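Local coordinates for hydrolase, haloacid dehalogenase-like family (Pseudomonas syringae pv. tomato, PDB 3S6J), which is the hydrolase domain of a longer haloacid dehalogenase-family protein, binds calcium and probably acts as a sugar phosphatase, at residues 178-192 with 203-215. Sequence-based numbering, arbitrary orientation.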
loop_
_atom_site.group_PDB
_atom_site.type_symbol
_atom_site.label_atom_id
_atom_site.label_comp_id
_atom_site.label_asym_id
_atom_site.label_seq_id
_atom_site.Cartn_x
_atom_site.Cartn_y
_atom_site.Cartn_z
ATOM N N LEU E 178 -1.125 -14.628 10.486
ATOM C CA LEU E 178 -1.711 -14.764 11.806
ATOM C C LEU E 178 -2.659 -15.980 11.871
ATOM O O LEU E 178 -2.487 -16.869 12.722
ATOM C CB LEU E 178 -2.444 -13.466 12.177
ATOM C CG LEU E 178 -1.803 -12.490 13.186
ATOM C CD1 LEU E 178 -0.305 -12.574 13.299
ATOM C CD2 LEU E 178 -2.235 -11.056 12.938
ATOM N N ALA E 179 -3.636 -16.042 10.962
ATOM C CA ALA E 179 -4.536 -17.186 10.948
ATOM C C ALA E 179 -3.785 -18.503 10.716
ATOM O O ALA E 179 -4.159 -19.549 11.255
ATOM C CB ALA E 179 -5.640 -16.996 9.915
ATOM N N ALA E 180 -2.734 -18.464 9.903
ATOM C CA ALA E 180 -2.004 -19.689 9.604
ATOM C C ALA E 180 -1.374 -20.201 10.891
ATOM O O ALA E 180 -1.485 -21.380 11.225
ATOM C CB ALA E 180 -0.947 -19.456 8.533
ATOM N N ARG E 181 -0.692 -19.306 11.597
ATOM C CA ARG E 181 -0.003 -19.655 12.828
ATOM C C ARG E 181 -0.987 -20.090 13.933
ATOM O O ARG E 181 -0.685 -20.958 14.739
ATOM C CB ARG E 181 0.858 -18.480 13.293
ATOM C CG ARG E 181 2.022 -18.136 12.371
ATOM C CD ARG E 181 2.853 -19.381 12.064
ATOM N NE ARG E 181 3.173 -20.059 13.305
ATOM C CZ ARG E 181 3.303 -21.370 13.469
ATOM N NH1 ARG E 181 3.153 -22.213 12.454
ATOM N NH2 ARG E 181 3.579 -21.827 14.687
ATOM N N ARG E 182 -2.167 -19.483 13.957
ATOM C CA ARG E 182 -3.183 -19.826 14.960
ATOM C C ARG E 182 -3.700 -21.252 14.848
ATOM O O ARG E 182 -4.082 -21.842 15.851
ATOM C CB ARG E 182 -4.318 -18.818 14.954
ATOM C CG ARG E 182 -4.026 -17.619 15.855
ATOM C CD ARG E 182 -4.988 -16.457 15.645
ATOM N NE ARG E 182 -6.323 -16.785 16.136
ATOM C CZ ARG E 182 -7.346 -15.938 16.157
ATOM N NH1 ARG E 182 -7.200 -14.705 15.698
ATOM N NH2 ARG E 182 -8.523 -16.335 16.621
ATOM N N CYS E 183 -3.681 -21.821 13.641
ATOM C CA CYS E 183 -4.006 -23.239 13.483
ATOM C C CYS E 183 -2.756 -24.067 13.244
ATOM O O CYS E 183 -2.839 -25.217 12.823
ATOM C CB CYS E 183 -5.045 -23.469 12.379
ATOM S SG CYS E 183 -4.586 -22.816 10.759
ATOM N N LYS E 184 -1.602 -23.465 13.514
ATOM C CA LYS E 184 -0.316 -24.146 13.434
ATOM C C LYS E 184 0.031 -24.657 12.027
ATOM O O LYS E 184 0.676 -25.691 11.886
ATOM C CB LYS E 184 -0.262 -25.306 14.449
ATOM C CG LYS E 184 -0.682 -24.920 15.904
ATOM C CD LYS E 184 -0.082 -23.585 16.326
ATOM C CE LYS E 184 0.047 -23.427 17.843
ATOM N NZ LYS E 184 -1.076 -24.037 18.552
ATOM N N ALA E 185 -0.412 -23.953 10.991
ATOM C CA ALA E 185 -0.021 -24.296 9.625
ATOM C C ALA E 185 1.268 -23.547 9.267
ATOM O O ALA E 185 1.753 -22.706 10.024
ATOM C CB ALA E 185 -1.134 -23.952 8.641
ATOM N N THR E 186 1.829 -23.841 8.111
ATOM C CA THR E 186 3.030 -23.138 7.694
ATOM C C THR E 186 2.620 -22.009 6.787
ATOM O O THR E 186 1.944 -22.231 5.795
ATOM C CB THR E 186 3.980 -24.063 6.954
ATOM O OG1 THR E 186 4.280 -25.180 7.794
ATOM C CG2 THR E 186 5.268 -23.320 6.572
ATOM N N GLY E 187 3.013 -20.795 7.152
ATOM C CA GLY E 187 2.602 -19.612 6.428
ATOM C C GLY E 187 3.705 -19.077 5.546
ATOM O O GLY E 187 4.876 -19.013 5.939
ATOM N N VAL E 188 3.320 -18.700 4.336
ATOM C CA VAL E 188 4.229 -18.133 3.347
ATOM C C VAL E 188 3.587 -16.857 2.815
ATOM O O VAL E 188 2.404 -16.862 2.437
ATOM C CB VAL E 188 4.486 -19.122 2.198
ATOM C CG1 VAL E 188 5.105 -18.417 1.001
ATOM C CG2 VAL E 188 5.387 -20.256 2.679
ATOM N N GLY E 189 4.352 -15.765 2.807
ATOM C CA GLY E 189 3.799 -14.466 2.474
ATOM C C GLY E 189 4.240 -13.948 1.117
ATOM O O GLY E 189 5.376 -14.208 0.696
ATOM N N LEU E 190 3.344 -13.218 0.452
ATOM C CA LEU E 190 3.606 -12.587 -0.847
ATOM C C LEU E 190 3.546 -11.070 -0.719
ATOM O O LEU E 190 2.676 -10.525 -0.014
ATOM C CB LEU E 190 2.570 -13.031 -1.881
ATOM C CG LEU E 190 2.794 -14.309 -2.702
ATOM C CD1 LEU E 190 3.384 -15.412 -1.881
ATOM C CD2 LEU E 190 1.518 -14.776 -3.445
ATOM N N LEU E 191 4.449 -10.386 -1.418
ATOM C CA LEU E 191 4.501 -8.929 -1.406
ATOM C C LEU E 191 3.431 -8.277 -2.293
ATOM O O LEU E 191 3.284 -7.046 -2.296
ATOM C CB LEU E 191 5.892 -8.444 -1.837
ATOM C CG LEU E 191 7.097 -8.989 -1.055
ATOM C CD1 LEU E 191 8.397 -8.412 -1.625
ATOM C CD2 LEU E 191 6.965 -8.654 0.440
ATOM N N SER E 192 2.679 -9.095 -3.029
ATOM C CA SER E 192 1.787 -8.582 -4.073
ATOM C C SER E 192 0.522 -7.870 -3.547
ATOM O O SER E 192 -0.215 -7.236 -4.323
ATOM C CB SER E 192 1.436 -9.682 -5.087
ATOM O OG SER E 192 1.114 -10.905 -4.451
ATOM N N ALA E 203 4.252 -11.456 11.462
ATOM C CA ALA E 203 2.929 -12.051 11.622
ATOM C C ALA E 203 3.033 -13.549 11.422
ATOM O O ALA E 203 2.030 -14.257 11.481
ATOM C CB ALA E 203 1.936 -11.448 10.646
ATOM N N GLY E 204 4.259 -14.021 11.186
ATOM C CA GLY E 204 4.550 -15.441 11.175
ATOM C C GLY E 204 4.971 -16.094 9.871
ATOM O O GLY E 204 5.119 -17.302 9.829
ATOM N N ALA E 205 5.169 -15.326 8.810
ATOM C CA ALA E 205 5.609 -15.923 7.548
ATOM C C ALA E 205 6.967 -16.627 7.695
ATOM O O ALA E 205 7.893 -16.077 8.296
ATOM C CB ALA E 205 5.641 -14.885 6.444
ATOM N N LEU E 206 7.057 -17.858 7.186
ATOM C CA LEU E 206 8.301 -18.625 7.222
ATOM C C LEU E 206 9.218 -18.236 6.066
ATOM O O LEU E 206 10.439 -18.213 6.225
ATOM C CB LEU E 206 8.034 -20.135 7.199
ATOM C CG LEU E 206 9.284 -21.042 7.245
ATOM C CD1 LEU E 206 10.085 -20.856 8.553
ATOM C CD2 LEU E 206 8.903 -22.495 7.086
ATOM N N ARG E 207 8.613 -17.951 4.906
ATOM C CA ARG E 207 9.307 -17.416 3.738
ATOM C C ARG E 207 8.431 -16.319 3.172
ATOM O O ARG E 207 7.213 -16.329 3.349
ATOM C CB ARG E 207 9.465 -18.483 2.649
ATOM C CG ARG E 207 10.379 -19.651 2.999
ATOM C CD ARG E 207 11.826 -19.245 2.911
ATOM N NE ARG E 207 12.235 -18.535 4.110
ATOM C CZ ARG E 207 13.454 -18.049 4.315
ATOM N NH1 ARG E 207 14.414 -18.198 3.393
ATOM N NH2 ARG E 207 13.719 -17.418 5.456
ATOM N N VAL E 208 9.040 -15.380 2.474
ATOM C CA VAL E 208 8.286 -14.368 1.776
ATOM C C VAL E 208 8.769 -14.253 0.315
ATOM O O VAL E 208 9.961 -14.167 0.062
ATOM C CB VAL E 208 8.416 -13.013 2.482
ATOM C CG1 VAL E 208 7.953 -11.879 1.555
ATOM C CG2 VAL E 208 7.662 -13.028 3.815
ATOM N N TYR E 209 7.828 -14.266 -0.628
ATOM C CA TYR E 209 8.140 -14.129 -2.043
ATOM C C TYR E 209 7.430 -12.924 -2.638
ATOM O O TYR E 209 6.447 -12.409 -2.065
ATOM C CB TYR E 209 7.740 -15.407 -2.778
ATOM C CG TYR E 209 8.442 -16.608 -2.194
ATOM C CD1 TYR E 209 9.817 -16.803 -2.388
ATOM C CD2 TYR E 209 7.750 -17.527 -1.436
ATOM C CE1 TYR E 209 10.473 -17.883 -1.848
ATOM C CE2 TYR E 209 8.404 -18.615 -0.882
ATOM C CZ TYR E 209 9.761 -18.780 -1.097
ATOM O OH TYR E 209 10.387 -19.854 -0.537
ATOM N N GLU E 210 7.899 -12.472 -3.795
ATOM C CA GLU E 210 7.282 -11.318 -4.435
ATOM C C GLU E 210 5.834 -11.550 -4.808
ATOM O O GLU E 210 4.952 -10.750 -4.470
ATOM C CB GLU E 210 8.059 -10.905 -5.667
ATOM C CG GLU E 210 9.427 -10.390 -5.315
ATOM C CD GLU E 210 10.180 -9.901 -6.522
ATOM O OE1 GLU E 210 9.864 -10.349 -7.645
ATOM O OE2 GLU E 210 11.090 -9.063 -6.347
ATOM N N ASP E 211 5.606 -12.651 -5.511
ATOM C CA ASP E 211 4.336 -12.907 -6.152
ATOM C C ASP E 211 4.267 -14.412 -6.489
ATOM O O ASP E 211 5.173 -15.160 -6.141
ATOM C CB ASP E 211 4.149 -11.972 -7.369
ATOM C CG ASP E 211 5.311 -12.062 -8.378
ATOM O OD1 ASP E 211 5.982 -13.116 -8.413
ATOM O OD2 ASP E 211 5.561 -11.085 -9.126
ATOM N N PRO E 212 3.162 -14.869 -7.108
ATOM C CA PRO E 212 3.048 -16.319 -7.325
ATOM C C PRO E 212 4.183 -16.878 -8.180
ATOM O O PRO E 212 4.610 -18.001 -7.934
ATOM C CB PRO E 212 1.699 -16.469 -8.035
ATOM C CG PRO E 212 0.913 -15.243 -7.593
ATOM C CD PRO E 212 1.922 -14.144 -7.445
ATOM N N LEU E 213 4.679 -16.095 -9.137
ATOM C CA LEU E 213 5.756 -16.556 -10.005
ATOM C C LEU E 213 7.003 -16.758 -9.172
ATOM O O LEU E 213 7.716 -17.761 -9.326
ATOM C CB LEU E 213 6.033 -15.566 -11.142
ATOM C CG LEU E 213 7.119 -15.914 -12.181
ATOM C CD1 LEU E 213 6.769 -17.166 -12.976
ATOM C CD2 LEU E 213 7.354 -14.754 -13.159
ATOM N N ASP E 214 7.273 -15.806 -8.285
ATOM C CA ASP E 214 8.470 -15.893 -7.466
ATOM C C ASP E 214 8.363 -17.120 -6.582
ATOM O O ASP E 214 9.319 -17.879 -6.422
ATOM C CB ASP E 214 8.668 -14.633 -6.624
ATOM C CG ASP E 214 10.038 -14.588 -5.979
ATOM O OD1 ASP E 214 10.930 -15.332 -6.473
ATOM O OD2 ASP E 214 10.218 -13.824 -4.990
ATOM N N LEU E 215 7.174 -17.321 -6.024
ATOM C CA LEU E 215 6.921 -18.481 -5.180
ATOM C C LEU E 215 7.075 -19.773 -5.987
ATOM O O LEU E 215 7.690 -20.740 -5.532
ATOM C CB LEU E 215 5.521 -18.383 -4.579
ATOM C CG LEU E 215 4.904 -19.626 -3.947
ATOM C CD1 LEU E 215 5.795 -20.215 -2.888
ATOM C CD2 LEU E 215 3.576 -19.247 -3.354
HETATM O O HOH W 1 4.358 -20.156 9.496
#
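Where the backbones of Gly187 and Gly204 draw apart, a water molecule joins them, accepting from Gly187 N at 2.8 Å and donating to Gly204 O. Both positions suit glycine: Gly187, with no side chain, lets the strand pass close to Ala180, and Gly204, whose positive phi (114°) favours glycine, closes helix 197-202 in a Schellman motif and lies against CG of Arg181. Beyond the water the backbones join directly. Leu206 N reaches Gly187 O at 2.8 Å in a nearly straight bond (177°), and Gly189 pairs through both its polar atoms, its N giving to Arg207 O and its O accepting from Tyr209 N. Leu191 N then bonds to Tyr209 O at 2.9 Å.

The two strands, linked through helix 197-202, form a right-handed beta-alpha-beta crossover of the Rossmann-like HAD core, in which strand 207-209 lies parallel to strand 186-190 as the outermost strand on this side within the chain. On one face of the sheet, Val188 CG1, held anti to the backbone N (chi1 164°), is the branch that reaches the edge of the Tyr209 ring, 3.7 Å from CD2. The Tyr209 hydroxyl bonds to Glu221. Leu190, close to the calcium ligand Asp172, spreads its branches: CD1 meets Leu215 CD2 at 4.1 Å, while CD2 packs on the ring of Pro212, whose lack of an N-H costs nothing in the first turn of helix 212-217. On the other face Val208 lies beside Gly189, near Ala205 CB; just past the strand end Leu191 lays CD2 on Val208 CG1 at 3.6 Å, the two side chains crossing at about a right angle. Asp211 caps helix 212-217, its OD1 accepting from Asp214 N at 3.0 Å; Asp214 OD2 in turn accepts from Glu210 N through its anti lone pair. The carboxylates of Glu210 and Asp211 form salt bridges with Arg43 of the second subunit.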